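Local coordinates for protein carbonic anhydrase (Sordaria macrospora, PDB 4O1J) that probably catalyses the reversible hydration of carbon dioxide to hydrogencarbonate as a zinc-dependent beta-class carbonic anhydrase, at residues A[73-78]-A[92-97]; A[80-85]-A[107-112]; A[119-124]-A[137-142]; A[162-167]-A[193-198]; A[166-171]-A[206-211]. All blocks are in the same frame, centred on the assembly; numbering follows the deposited sequence.

Contact 1. Residues A[73-78]-A[92-97]; sequences DVFVHR and TAVIEY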
# COMPACT_ATOMS: atom_id res chain seq x y z
N ASP A 73 -14.39 -13.97 -19.70
CA ASP A 73 -13.14 -14.51 -20.21
C ASP A 73 -11.93 -13.59 -20.00
O ASP A 73 -10.81 -13.96 -20.35
CB ASP A 73 -13.27 -14.87 -21.70
CG ASP A 73 -13.83 -13.74 -22.54
OD1 ASP A 73 -13.58 -12.58 -22.18
OD2 ASP A 73 -14.49 -14.03 -23.56
N VAL A 74 -12.15 -12.40 -19.45
CA VAL A 74 -11.03 -11.54 -19.07
C VAL A 74 -11.12 -11.04 -17.62
O VAL A 74 -12.02 -10.27 -17.27
CB VAL A 74 -10.90 -10.33 -20.01
CG1 VAL A 74 -9.74 -9.46 -19.57
CG2 VAL A 74 -10.70 -10.78 -21.44
N PHE A 75 -10.18 -11.49 -16.79
CA PHE A 75 -10.05 -11.08 -15.39
C PHE A 75 -9.17 -9.82 -15.34
O PHE A 75 -8.05 -9.86 -15.83
CB PHE A 75 -9.43 -12.22 -14.59
CG PHE A 75 -9.61 -12.12 -13.10
CD1 PHE A 75 -10.86 -12.32 -12.52
CD2 PHE A 75 -8.52 -11.86 -12.28
CE1 PHE A 75 -11.02 -12.25 -11.15
CE2 PHE A 75 -8.68 -11.79 -10.90
CZ PHE A 75 -9.93 -11.98 -10.34
N VAL A 76 -9.63 -8.71 -14.77
CA VAL A 76 -8.86 -7.48 -14.97
C VAL A 76 -8.56 -6.65 -13.72
O VAL A 76 -9.36 -6.55 -12.79
CB VAL A 76 -9.55 -6.55 -16.04
CG1 VAL A 76 -10.84 -7.16 -16.54
CG2 VAL A 76 -9.82 -5.14 -15.50
N HIS A 77 -7.36 -6.07 -13.72
CA HIS A 77 -6.98 -5.03 -12.79
C HIS A 77 -6.64 -3.77 -13.58
O HIS A 77 -5.92 -3.82 -14.59
CB HIS A 77 -5.80 -5.47 -11.92
CG HIS A 77 -5.25 -4.38 -11.05
ND1 HIS A 77 -5.96 -3.81 -10.02
CD2 HIS A 77 -4.04 -3.76 -11.06
CE1 HIS A 77 -5.22 -2.88 -9.43
NE2 HIS A 77 -4.05 -2.84 -10.04
N ARG A 78 -7.17 -2.64 -13.13
CA ARG A 78 -6.92 -1.37 -13.78
C ARG A 78 -6.59 -0.29 -12.77
O ARG A 78 -7.28 -0.13 -11.76
CB ARG A 78 -8.12 -0.93 -14.62
CG ARG A 78 -8.30 -1.66 -15.93
CD ARG A 78 -8.75 -0.67 -16.98
NE ARG A 78 -10.12 -0.87 -17.43
CZ ARG A 78 -10.83 0.04 -18.09
NH1 ARG A 78 -10.31 1.23 -18.35
NH2 ARG A 78 -12.06 -0.24 -18.47
N THR A 92 -1.08 -7.03 -6.42
CA THR A 92 -0.55 -8.35 -6.09
C THR A 92 -1.67 -9.31 -5.71
O THR A 92 -1.56 -10.51 -5.94
CB THR A 92 0.46 -8.27 -4.93
OG1 THR A 92 1.48 -7.31 -5.26
CG2 THR A 92 1.10 -9.63 -4.66
N ALA A 93 -2.74 -8.77 -5.13
CA ALA A 93 -3.89 -9.60 -4.81
C ALA A 93 -4.59 -10.11 -6.07
O ALA A 93 -4.95 -11.29 -6.16
CB ALA A 93 -4.87 -8.82 -3.94
N VAL A 94 -4.74 -9.23 -7.06
CA VAL A 94 -5.40 -9.60 -8.31
C VAL A 94 -4.55 -10.63 -9.04
O VAL A 94 -5.07 -11.62 -9.55
CB VAL A 94 -5.64 -8.38 -9.24
CG1 VAL A 94 -6.25 -8.84 -10.54
CG2 VAL A 94 -6.53 -7.35 -8.56
N ILE A 95 -3.24 -10.39 -9.07
CA ILE A 95 -2.32 -11.33 -9.70
C ILE A 95 -2.35 -12.69 -9.00
O ILE A 95 -2.41 -13.73 -9.67
CB ILE A 95 -0.89 -10.80 -9.70
CG1 ILE A 95 -0.79 -9.52 -10.52
CG2 ILE A 95 0.07 -11.86 -10.24
CD1 ILE A 95 0.56 -8.85 -10.44
N GLU A 96 -2.31 -12.69 -7.67
CA GLU A 96 -2.33 -13.95 -6.95
C GLU A 96 -3.61 -14.73 -7.20
O GLU A 96 -3.56 -15.94 -7.42
CB GLU A 96 -2.18 -13.75 -5.44
CG GLU A 96 -0.82 -14.13 -4.90
CD GLU A 96 -0.62 -13.70 -3.45
OE1 GLU A 96 0.51 -13.28 -3.09
OE2 GLU A 96 -1.59 -13.81 -2.67
N TYR A 97 -4.74 -14.04 -7.17
CA TYR A 97 -6.02 -14.71 -7.37
C TYR A 97 -6.14 -15.24 -8.80
O TYR A 97 -6.64 -16.34 -9.02
CB TYR A 97 -7.19 -13.78 -7.06
CG TYR A 97 -8.48 -14.51 -6.82
CD1 TYR A 97 -8.80 -14.99 -5.55
CD2 TYR A 97 -9.38 -14.75 -7.85
CE1 TYR A 97 -9.98 -15.67 -5.32
CE2 TYR A 97 -10.57 -15.44 -7.63
CZ TYR A 97 -10.86 -15.89 -6.35
OH TYR A 97 -12.04 -16.58 -6.11
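Val94 of the helix turns both of its methyl groups to the strand: CG1 is shared by Phe75 and His77, while CG2 meets His77 alone. CG1 lies 3.7 Å from His77 CB and 3.8 Å from Phe75 CE2. The second methyl, CG2, reaches the imidazole, 3.9 Å from His77 ND1. A branched residue suits this place because its two short arms fit between the outer part of the Phe75 ring and the base of His77. Phe75 has CG anti to its backbone N (chi1 -162°), which swings the ring toward the helix; there its rim also meets Val94 O in the ring plane. One turn on, Tyr97 crosses Phe75 at about a right angle, and Phe75 CZ touches Tyr97 CD2 at 3.8 Å. His77 lays CB and the ND1 side of its ring against Val94, while ND1 is hydrogen-bonded to Arg78 O of the second subunit. Val76 faces the other way and packs on Arg78 of that same subunit. Strand and helix run nearly antiparallel, at 166°, with their axes 8.9 Å apart. The strand is outermost within the chain and pairs with the second subunit; with helix 89-100 and parallel strand 106-112 it forms a beta-alpha-beta crossover of the alpha/beta fold of beta-carbonic anhydrases.

Contact 2. Residues A[80-85]-A[107-112]; sequences IANIVS and IVLCGH. With ZN (zinc ion), chain C.
Asn82 lays its amide against the backbone of the strand at Cys110 and Gly111, and no other residue here loses as much surface to the contact. Its CG is 3.4 Å from Cys110 O, while its OD1 lies 3.7 Å from Gly111 CA. The amide thus lies on backbone that carries no side chain at Gly111. The side chain stands between its own backbone N and carbonyl carbon (chi1 50°), which directs the amide at the strand. A water between OD1 and the backbone N of His112 may bridge the two segments, but the link is doubtful, being too short on the Asn82 side and weak on the other. Leu109, second in buried area, supplies the apolar half. Its CD1 sits 3.7 Å from Asn82 O and 3.9 Å from Val84 CG2, the valine and leucine side chains sliding past each other in opposite directions. Both are compact aliphatic groups fit for the interior, where helix 155-176 also packs on them. At the end of the strand His112 binds the zinc ion through NE2 at 2.3 Å, with Cys56 and Cys115 as the other protein ligands: the Cys-His-Cys zinc site of beta-class carbonic anhydrases.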
# COMPACT_ATOMS: atom_id res chain seq x y z
N ILE A 80 -4.18 3.78 -12.37
CA ILE A 80 -3.62 4.92 -13.08
C ILE A 80 -2.33 4.54 -13.81
O ILE A 80 -1.36 4.12 -13.19
CB ILE A 80 -3.35 6.09 -12.13
CG1 ILE A 80 -4.67 6.59 -11.53
CG2 ILE A 80 -2.64 7.22 -12.86
CD1 ILE A 80 -5.70 7.00 -12.58
N ALA A 81 -2.37 4.67 -15.14
CA ALA A 81 -1.20 4.48 -16.00
C ALA A 81 -0.69 3.04 -15.99
O ALA A 81 0.49 2.81 -16.29
CB ALA A 81 -0.09 5.45 -15.62
N ASN A 82 -1.58 2.09 -15.69
CA ASN A 82 -1.28 0.65 -15.62
C ASN A 82 0.07 0.31 -15.01
O ASN A 82 0.87 -0.42 -15.59
CB ASN A 82 -1.37 0.01 -17.02
CG ASN A 82 -0.58 0.76 -18.08
OD1 ASN A 82 -1.11 1.69 -18.71
ND2 ASN A 82 0.66 0.35 -18.31
N ILE A 83 0.31 0.83 -13.81
CA ILE A 83 1.59 0.66 -13.15
C ILE A 83 1.62 -0.58 -12.27
O ILE A 83 0.75 -0.76 -11.42
CB ILE A 83 1.93 1.90 -12.31
CG1 ILE A 83 2.27 3.08 -13.23
CG2 ILE A 83 3.07 1.60 -11.34
CD1 ILE A 83 2.60 4.36 -12.49
N VAL A 84 2.61 -1.43 -12.49
CA VAL A 84 2.80 -2.61 -11.66
C VAL A 84 3.97 -2.39 -10.70
O VAL A 84 5.13 -2.43 -11.09
CB VAL A 84 3.06 -3.87 -12.49
CG1 VAL A 84 3.13 -5.10 -11.59
CG2 VAL A 84 1.99 -4.03 -13.56
N SER A 85 3.63 -2.18 -9.43
CA SER A 85 4.61 -1.91 -8.41
C SER A 85 4.85 -3.16 -7.57
O SER A 85 3.90 -3.87 -7.23
CB SER A 85 4.16 -0.74 -7.53
OG SER A 85 5.07 -0.50 -6.47
N ILE A 107 -1.00 -13.35 -19.07
CA ILE A 107 -1.02 -12.08 -18.37
C ILE A 107 -0.63 -10.98 -19.35
O ILE A 107 0.46 -10.99 -19.90
CB ILE A 107 -0.06 -12.06 -17.15
CG1 ILE A 107 -0.55 -13.05 -16.08
CG2 ILE A 107 0.04 -10.66 -16.55
CD1 ILE A 107 0.39 -13.23 -14.94
N VAL A 108 -1.55 -10.05 -19.56
CA VAL A 108 -1.38 -8.99 -20.54
C VAL A 108 -1.23 -7.63 -19.87
O VAL A 108 -2.19 -7.09 -19.32
CB VAL A 108 -2.59 -8.92 -21.50
CG1 VAL A 108 -2.37 -7.84 -22.54
CG2 VAL A 108 -2.81 -10.27 -22.16
N LEU A 109 -0.02 -7.09 -19.91
CA LEU A 109 0.17 -5.74 -19.40
C LEU A 109 0.01 -4.78 -20.57
O LEU A 109 0.83 -4.77 -21.50
CB LEU A 109 1.55 -5.57 -18.75
CG LEU A 109 1.79 -4.15 -18.22
CD1 LEU A 109 0.73 -3.75 -17.20
CD2 LEU A 109 3.18 -4.04 -17.64
N CYS A 110 -1.05 -3.99 -20.52
CA CYS A 110 -1.37 -3.14 -21.66
C CYS A 110 -1.18 -1.67 -21.37
O CYS A 110 -1.90 -1.11 -20.55
CB CYS A 110 -2.80 -3.38 -22.12
SG CYS A 110 -3.28 -2.37 -23.55
N GLY A 111 -0.25 -1.04 -22.08
CA GLY A 111 -0.13 0.40 -22.02
C GLY A 111 -0.84 1.00 -23.21
O GLY A 111 -1.22 0.26 -24.11
N HIS A 112 -1.03 2.32 -23.22
CA HIS A 112 -1.74 2.96 -24.32
C HIS A 112 -1.26 4.39 -24.59
O HIS A 112 -0.57 5.00 -23.77
CB HIS A 112 -3.24 2.99 -24.04
CG HIS A 112 -3.64 4.00 -23.02
ND1 HIS A 112 -4.00 5.29 -23.36
CD2 HIS A 112 -3.75 3.92 -21.68
CE1 HIS A 112 -4.31 5.96 -22.26
NE2 HIS A 112 -4.17 5.15 -21.23
ZN ZN C . -3.60 6.06 -19.21
O HOH W 1 0.02 3.36 -20.22

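Contact 3. Residues A[119-124]-A[137-142]; sequences AGALSD and PLKTVR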
# COMPACT_ATOMS: atom_id res chain seq x y z
N ALA A 119 1.92 11.52 -19.28
CA ALA A 119 2.11 12.95 -19.46
C ALA A 119 2.42 13.64 -18.14
O ALA A 119 3.25 14.55 -18.08
CB ALA A 119 0.86 13.57 -20.10
N GLY A 120 1.75 13.20 -17.08
CA GLY A 120 1.98 13.72 -15.74
C GLY A 120 3.40 13.45 -15.30
O GLY A 120 4.05 14.30 -14.69
N ALA A 121 3.90 12.26 -15.63
CA ALA A 121 5.27 11.90 -15.28
C ALA A 121 6.27 12.71 -16.09
O ALA A 121 7.38 12.98 -15.62
CB ALA A 121 5.49 10.41 -15.49
N LEU A 122 5.88 13.11 -17.29
CA LEU A 122 6.77 13.91 -18.14
C LEU A 122 6.85 15.38 -17.73
O LEU A 122 7.88 16.03 -17.93
CB LEU A 122 6.34 13.80 -19.60
CG LEU A 122 6.72 12.49 -20.30
CD1 LEU A 122 6.08 12.42 -21.68
CD2 LEU A 122 8.24 12.35 -20.41
N SER A 123 5.78 15.91 -17.14
CA SER A 123 5.81 17.28 -16.66
C SER A 123 6.65 17.35 -15.38
O SER A 123 6.94 16.33 -14.76
CB SER A 123 4.41 17.83 -16.42
OG SER A 123 3.81 17.22 -15.29
N ASP A 124 7.06 18.55 -15.01
CA ASP A 124 7.87 18.71 -13.80
C ASP A 124 7.14 19.39 -12.64
O ASP A 124 7.76 19.73 -11.63
CB ASP A 124 9.14 19.47 -14.13
CG ASP A 124 10.27 18.53 -14.48
OD1 ASP A 124 10.79 17.86 -13.57
OD2 ASP A 124 10.61 18.45 -15.68
N PRO A 137 7.24 5.49 -9.82
CA PRO A 137 8.01 4.55 -10.65
C PRO A 137 7.99 4.89 -12.15
O PRO A 137 8.86 4.42 -12.89
CB PRO A 137 7.33 3.20 -10.40
CG PRO A 137 5.98 3.53 -9.88
CD PRO A 137 6.16 4.79 -9.08
N LEU A 138 7.01 5.68 -12.59
CA LEU A 138 6.98 6.18 -13.97
C LEU A 138 7.93 7.37 -14.11
O LEU A 138 8.58 7.55 -15.14
CB LEU A 138 5.56 6.56 -14.38
CG LEU A 138 4.99 5.94 -15.66
CD1 LEU A 138 3.68 6.60 -16.05
CD2 LEU A 138 5.99 6.03 -16.81
N LYS A 139 7.98 8.19 -13.07
CA LYS A 139 8.92 9.30 -12.99
C LYS A 139 10.34 8.76 -12.96
O LYS A 139 11.27 9.37 -13.49
CB LYS A 139 8.64 10.16 -11.76
CG LYS A 139 8.98 11.64 -11.90
CD LYS A 139 7.78 12.42 -12.44
CE LYS A 139 7.94 13.93 -12.32
NZ LYS A 139 9.27 14.43 -12.75
N THR A 140 10.52 7.58 -12.36
CA THR A 140 11.82 6.93 -12.33
C THR A 140 12.24 6.47 -13.71
O THR A 140 13.40 6.61 -14.10
CB THR A 140 11.84 5.73 -11.36
OG1 THR A 140 11.64 6.19 -10.02
CG2 THR A 140 13.17 5.00 -11.43
N VAL A 141 11.29 5.96 -14.48
CA VAL A 141 11.54 5.58 -15.86
C VAL A 141 11.87 6.83 -16.69
O VAL A 141 12.68 6.78 -17.62
CB VAL A 141 10.33 4.83 -16.47
CG1 VAL A 141 10.51 4.61 -17.96
CG2 VAL A 141 10.15 3.50 -15.77
N ARG A 142 11.25 7.95 -16.33
CA ARG A 142 11.51 9.22 -17.00
C ARG A 142 12.97 9.61 -16.86
O ARG A 142 13.63 9.96 -17.83
CB ARG A 142 10.63 10.33 -16.42
CG ARG A 142 10.33 11.47 -17.38
CD ARG A 142 10.50 12.82 -16.73
NE ARG A 142 11.89 13.25 -16.79
CZ ARG A 142 12.43 13.90 -17.82
NH1 ARG A 142 11.70 14.20 -18.88
NH2 ARG A 142 13.72 14.25 -17.79
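Apolar packing joins the two helices where Ala121 CB meets Leu138 CB at 4.0 Å. The small alanine lets the backbones come close, the CA atoms of Ala121 and Lys139 being only 5.0 Å apart. Further along, Leu122 CD2 rests on the aliphatic part of Arg142, 3.8 Å from its CG. Two long side chains also pass the backbone carbonyl of Ala121 with their methylenes: Lys139 CD and Arg142 CD each come within 3.3 Å of Ala121 O. Such residues suit a partly buried border, where the methylenes lie against the neighbouring helix and the charged ends go on to polar partners. The pairing belongs to the helical region beyond the central sheet, where helix 116-122, which follows the zinc ligand Cys115, meets helix 136-144. Among charged groups, the lysine chain, bent at chi2 (90°) and chi4, takes NZ toward Asp124 OD1 in a long salt bridge of 3.8 Å; NZ is also hydrogen-bonded to Tyr143 OH. Arg142 NH1 has a weak, long ion pair with Asp150. Within segment 119-124, Ser123 OG donates a hydrogen bond to Gly120 O at 3.0 Å, the donor tilted 30° from the carbonyl plane, which ties the first residue beyond the helix back to its last turn.

Contact 4. Residues A[162-167]-A[193-198]; sequences IAQLNV and GVFFDI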
# COMPACT_ATOMS: atom_id res chain seq x y z
N ILE A 162 7.19 7.14 -23.36
CA ILE A 162 7.31 6.92 -21.92
C ILE A 162 6.27 5.89 -21.47
O ILE A 162 6.55 5.09 -20.57
CB ILE A 162 7.18 8.25 -21.12
CG1 ILE A 162 7.50 8.03 -19.64
CG2 ILE A 162 5.79 8.81 -21.19
CD1 ILE A 162 8.86 7.47 -19.37
N ALA A 163 5.11 5.83 -22.14
CA ALA A 163 4.10 4.83 -21.78
C ALA A 163 4.55 3.40 -22.14
O ALA A 163 4.29 2.44 -21.38
CB ALA A 163 2.79 5.15 -22.46
N GLN A 164 5.27 3.28 -23.26
CA GLN A 164 5.82 1.99 -23.68
C GLN A 164 6.95 1.51 -22.77
O GLN A 164 7.06 0.31 -22.45
CB GLN A 164 6.32 2.06 -25.12
CG GLN A 164 5.25 2.45 -26.12
CD GLN A 164 5.81 2.60 -27.51
OE1 GLN A 164 6.97 2.96 -27.69
NE2 GLN A 164 4.99 2.31 -28.51
N LEU A 165 7.80 2.45 -22.35
CA LEU A 165 8.89 2.12 -21.44
C LEU A 165 8.28 1.69 -20.12
O LEU A 165 8.81 0.80 -19.44
CB LEU A 165 9.82 3.31 -21.23
CG LEU A 165 10.64 3.79 -22.43
CD1 LEU A 165 11.34 5.10 -22.10
CD2 LEU A 165 11.65 2.73 -22.85
N ASN A 166 7.15 2.30 -19.78
CA ASN A 166 6.43 1.92 -18.57
C ASN A 166 5.90 0.49 -18.65
O ASN A 166 5.98 -0.27 -17.67
CB ASN A 166 5.28 2.90 -18.32
CG ASN A 166 4.53 2.58 -17.05
OD1 ASN A 166 5.10 2.58 -15.96
ND2 ASN A 166 3.23 2.31 -17.18
N VAL A 167 5.39 0.12 -19.82
CA VAL A 167 4.97 -1.27 -20.01
C VAL A 167 6.14 -2.23 -19.84
O VAL A 167 6.02 -3.27 -19.20
CB VAL A 167 4.35 -1.50 -21.40
CG1 VAL A 167 4.03 -2.98 -21.61
CG2 VAL A 167 3.10 -0.67 -21.55
N GLY A 193 3.68 -8.03 -23.05
CA GLY A 193 3.60 -6.58 -22.96
C GLY A 193 3.00 -6.05 -24.25
O GLY A 193 3.52 -6.31 -25.33
N VAL A 194 1.87 -5.36 -24.14
CA VAL A 194 1.23 -4.84 -25.34
C VAL A 194 0.94 -3.34 -25.25
O VAL A 194 1.01 -2.72 -24.18
CB VAL A 194 -0.10 -5.57 -25.66
CG1 VAL A 194 0.12 -7.08 -25.77
CG2 VAL A 194 -1.14 -5.26 -24.60
N PHE A 195 0.60 -2.79 -26.40
CA PHE A 195 0.32 -1.37 -26.51
C PHE A 195 -0.91 -1.11 -27.38
O PHE A 195 -0.98 -1.51 -28.54
CB PHE A 195 1.54 -0.63 -27.07
CG PHE A 195 1.51 0.84 -26.82
CD1 PHE A 195 1.81 1.34 -25.57
CD2 PHE A 195 1.16 1.72 -27.83
CE1 PHE A 195 1.77 2.70 -25.33
CE2 PHE A 195 1.12 3.07 -27.60
CZ PHE A 195 1.42 3.56 -26.35
N PHE A 196 -1.88 -0.44 -26.78
CA PHE A 196 -3.13 -0.07 -27.41
C PHE A 196 -3.02 1.34 -27.95
O PHE A 196 -2.96 2.31 -27.18
CB PHE A 196 -4.28 -0.18 -26.41
CG PHE A 196 -5.59 0.35 -26.92
CD1 PHE A 196 -6.21 -0.23 -28.02
CD2 PHE A 196 -6.21 1.42 -26.29
CE1 PHE A 196 -7.42 0.24 -28.49
CE2 PHE A 196 -7.41 1.90 -26.75
CZ PHE A 196 -8.03 1.31 -27.85
N ASP A 197 -3.01 1.46 -29.27
CA ASP A 197 -2.91 2.76 -29.89
C ASP A 197 -4.32 3.26 -30.23
O ASP A 197 -4.96 2.77 -31.15
CB ASP A 197 -2.04 2.69 -31.13
CG ASP A 197 -1.21 3.93 -31.32
OD1 ASP A 197 -1.77 4.92 -31.86
OD2 ASP A 197 -0.02 3.92 -30.92
N ILE A 198 -4.78 4.25 -29.47
CA ILE A 198 -6.17 4.69 -29.54
C ILE A 198 -6.55 5.28 -30.90
O ILE A 198 -7.67 5.08 -31.38
CB ILE A 198 -6.47 5.72 -28.43
CG1 ILE A 198 -6.15 5.12 -27.07
CG2 ILE A 198 -7.92 6.17 -28.48
CD1 ILE A 198 -6.48 6.00 -25.90
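Gln164 lays its aliphatic chain over one face of the Phe195 ring, in a CH-pi contact whose CG stands 3.8 Å from the ring centroid and 22° off the ring normal. CG is shifted toward the rim, so its nearest ring atom is Phe195 CE1. Beyond CG the chain is extended and carries the amide across the ring, with NE2 3.9 Å from Phe195 CD2; the amide and ring planes are 78° apart. A glutamine fits this border position because its methylenes can cover an aromatic face while its amide still finds a polar partner: NE2 stays by the ring, and OE1 is hydrogen-bonded to Arg161. The same ring is met in its plane by Ala163, whose CB is 3.9 Å from Phe195 CE1. Phe195, its ring carried toward the helix, thus has one helix residue over a face and another at its edge. The segments belong to helix 155-176 and strand 190-197, a helix packed on the central sheet of the alpha/beta fold, running against the strand at 153° with axes 8.8 Å apart. One helical turn after Ala163, Val167 meets the strand backbone itself: CG1 is 3.9 Å from Gly193 CA and CG2 lies 3.9 Å from Val194 O. Gly193 presents bare backbone to the valine methyls, which suits so close an approach of helix and strand. Val194 faces the other side of the sheet, where it packs on Val108 and on Phe18 of the second subunit.

Contact 5. Residues A[166-171]-A[206-211]; sequences NVEAGI and LGCGTA
Helix 155-176, which covers one side of the central sheet, here meets the end of the modelled chain, where strand 202-206 turns a corner into the short strand 208-209. Leu206 comes in at about a right angle to Val167, and its CD1 lies 3.7 Å from both CB and CG1 of the valine. Next along the chain, Cys208 sets its sulfur between Glu168 and Ile171, which lie on adjacent turns of the helix: SG is 3.8 Å from Ile171 CG1 and 3.9 Å from Glu168 CG. The sulfur stands between the backbone N and carbonyl carbon of Cys208 (chi1 53°), a rotation that aims it at the helix, and a small, polarisable thiol suits a place between an isoleucine and the methylenes of a glutamate. The corner itself depends on glycines. Gly207 has a positive phi, and Gly209 has backbone angles characteristic of glycine, so this part of the alpha/beta fold can turn its corner at Gly207 and still bond strand 190-197 through the backbone: Leu206 and Cys208 to Gly193, Thr210 to Val191. Over Gly209, Ile171 places its CG2 methyl 3.8 Å from the CA, the branched side chain lying on bare backbone. At the outer margin a water donates hydrogen bonds to Glu168 OE2 at 3.1 Å and to Leu206 O at 2.8 Å, joining the glutamate's carboxylate to the turn.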
# COMPACT_ATOMS: atom_id res chain seq x y z
N ASN A 166 7.15 2.30 -19.78
CA ASN A 166 6.43 1.92 -18.57
C ASN A 166 5.90 0.49 -18.65
O ASN A 166 5.98 -0.27 -17.67
CB ASN A 166 5.28 2.90 -18.32
CG ASN A 166 4.53 2.58 -17.05
OD1 ASN A 166 5.10 2.58 -15.96
ND2 ASN A 166 3.23 2.31 -17.18
N VAL A 167 5.39 0.12 -19.82
CA VAL A 167 4.97 -1.27 -20.01
C VAL A 167 6.14 -2.23 -19.84
O VAL A 167 6.02 -3.27 -19.20
CB VAL A 167 4.35 -1.50 -21.40
CG1 VAL A 167 4.03 -2.98 -21.61
CG2 VAL A 167 3.10 -0.67 -21.55
N GLU A 168 7.28 -1.87 -20.43
CA GLU A 168 8.47 -2.73 -20.33
C GLU A 168 8.91 -2.94 -18.87
O GLU A 168 9.22 -4.07 -18.45
CB GLU A 168 9.60 -2.13 -21.17
CG GLU A 168 9.42 -2.34 -22.68
CD GLU A 168 10.35 -1.50 -23.53
OE1 GLU A 168 11.20 -0.78 -22.96
OE2 GLU A 168 10.23 -1.54 -24.78
N ALA A 169 8.90 -1.85 -18.10
CA ALA A 169 9.31 -1.92 -16.70
C ALA A 169 8.33 -2.80 -15.92
O ALA A 169 8.74 -3.65 -15.10
CB ALA A 169 9.39 -0.53 -16.10
N GLY A 170 7.04 -2.61 -16.19
CA GLY A 170 6.03 -3.36 -15.49
C GLY A 170 6.15 -4.84 -15.79
O GLY A 170 5.95 -5.69 -14.92
N ILE A 171 6.51 -5.16 -17.04
CA ILE A 171 6.75 -6.54 -17.42
C ILE A 171 7.89 -7.11 -16.59
O ILE A 171 7.75 -8.20 -16.04
CB ILE A 171 7.07 -6.67 -18.92
CG1 ILE A 171 5.82 -6.44 -19.76
CG2 ILE A 171 7.62 -8.06 -19.23
CD1 ILE A 171 4.75 -7.49 -19.59
N LEU A 206 4.81 -5.40 -27.76
CA LEU A 206 6.02 -4.59 -27.60
C LEU A 206 7.29 -5.44 -27.65
O LEU A 206 8.39 -4.90 -27.74
CB LEU A 206 5.97 -3.80 -26.30
CG LEU A 206 4.95 -2.66 -26.34
CD1 LEU A 206 4.89 -1.94 -25.01
CD2 LEU A 206 5.27 -1.70 -27.47
N GLY A 207 7.13 -6.76 -27.58
CA GLY A 207 8.24 -7.68 -27.70
C GLY A 207 8.92 -7.91 -26.36
O GLY A 207 10.10 -8.27 -26.31
N CYS A 208 8.17 -7.71 -25.29
CA CYS A 208 8.69 -7.95 -23.95
C CYS A 208 7.74 -8.88 -23.21
O CYS A 208 6.52 -8.74 -23.29
CB CYS A 208 8.85 -6.64 -23.17
SG CYS A 208 7.37 -5.60 -23.11
N GLY A 209 8.31 -9.85 -22.51
CA GLY A 209 7.50 -10.82 -21.80
C GLY A 209 8.15 -12.19 -21.78
O GLY A 209 9.37 -12.31 -21.90
N THR A 210 7.32 -13.21 -21.65
CA THR A 210 7.79 -14.58 -21.52
C THR A 210 8.46 -15.13 -22.79
O THR A 210 9.41 -15.91 -22.69
CB THR A 210 6.62 -15.50 -21.06
OG1 THR A 210 7.15 -16.68 -20.45
CG2 THR A 210 5.70 -15.86 -22.21
N ALA A 211 7.99 -14.73 -23.97
CA ALA A 211 8.54 -15.23 -25.23
C ALA A 211 7.96 -14.47 -26.42
O ALA A 211 7.63 -15.07 -27.45
CB ALA A 211 8.28 -16.73 -25.38
O HOH W 2 10.24 -4.49 -25.65

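Contacts 1, 2 and 4 all reach the central sheet, using strands 74-79, 106-112 and 190-197. Contacts 1 and 2 interleave along the chain, their centres 12 Å apart; contact 3 follows them, then contacts 4 and 5, which share Asn166 and Val167 of helix 155-176 and have centres 9 Å apart. Contact 1 is distant from contact 3, about 25 Å between centres, on opposite sides of the chain's centre. Contact 2 lies between, touching contacts 3, 4 and 5, and contact 3 also touches contact 4. Helix 155-176 thus links the strands near the zinc site with the outer helices and the modelled C-terminal end, while contacts 1, 2 and 4 also reach the second subunit of the tetramer.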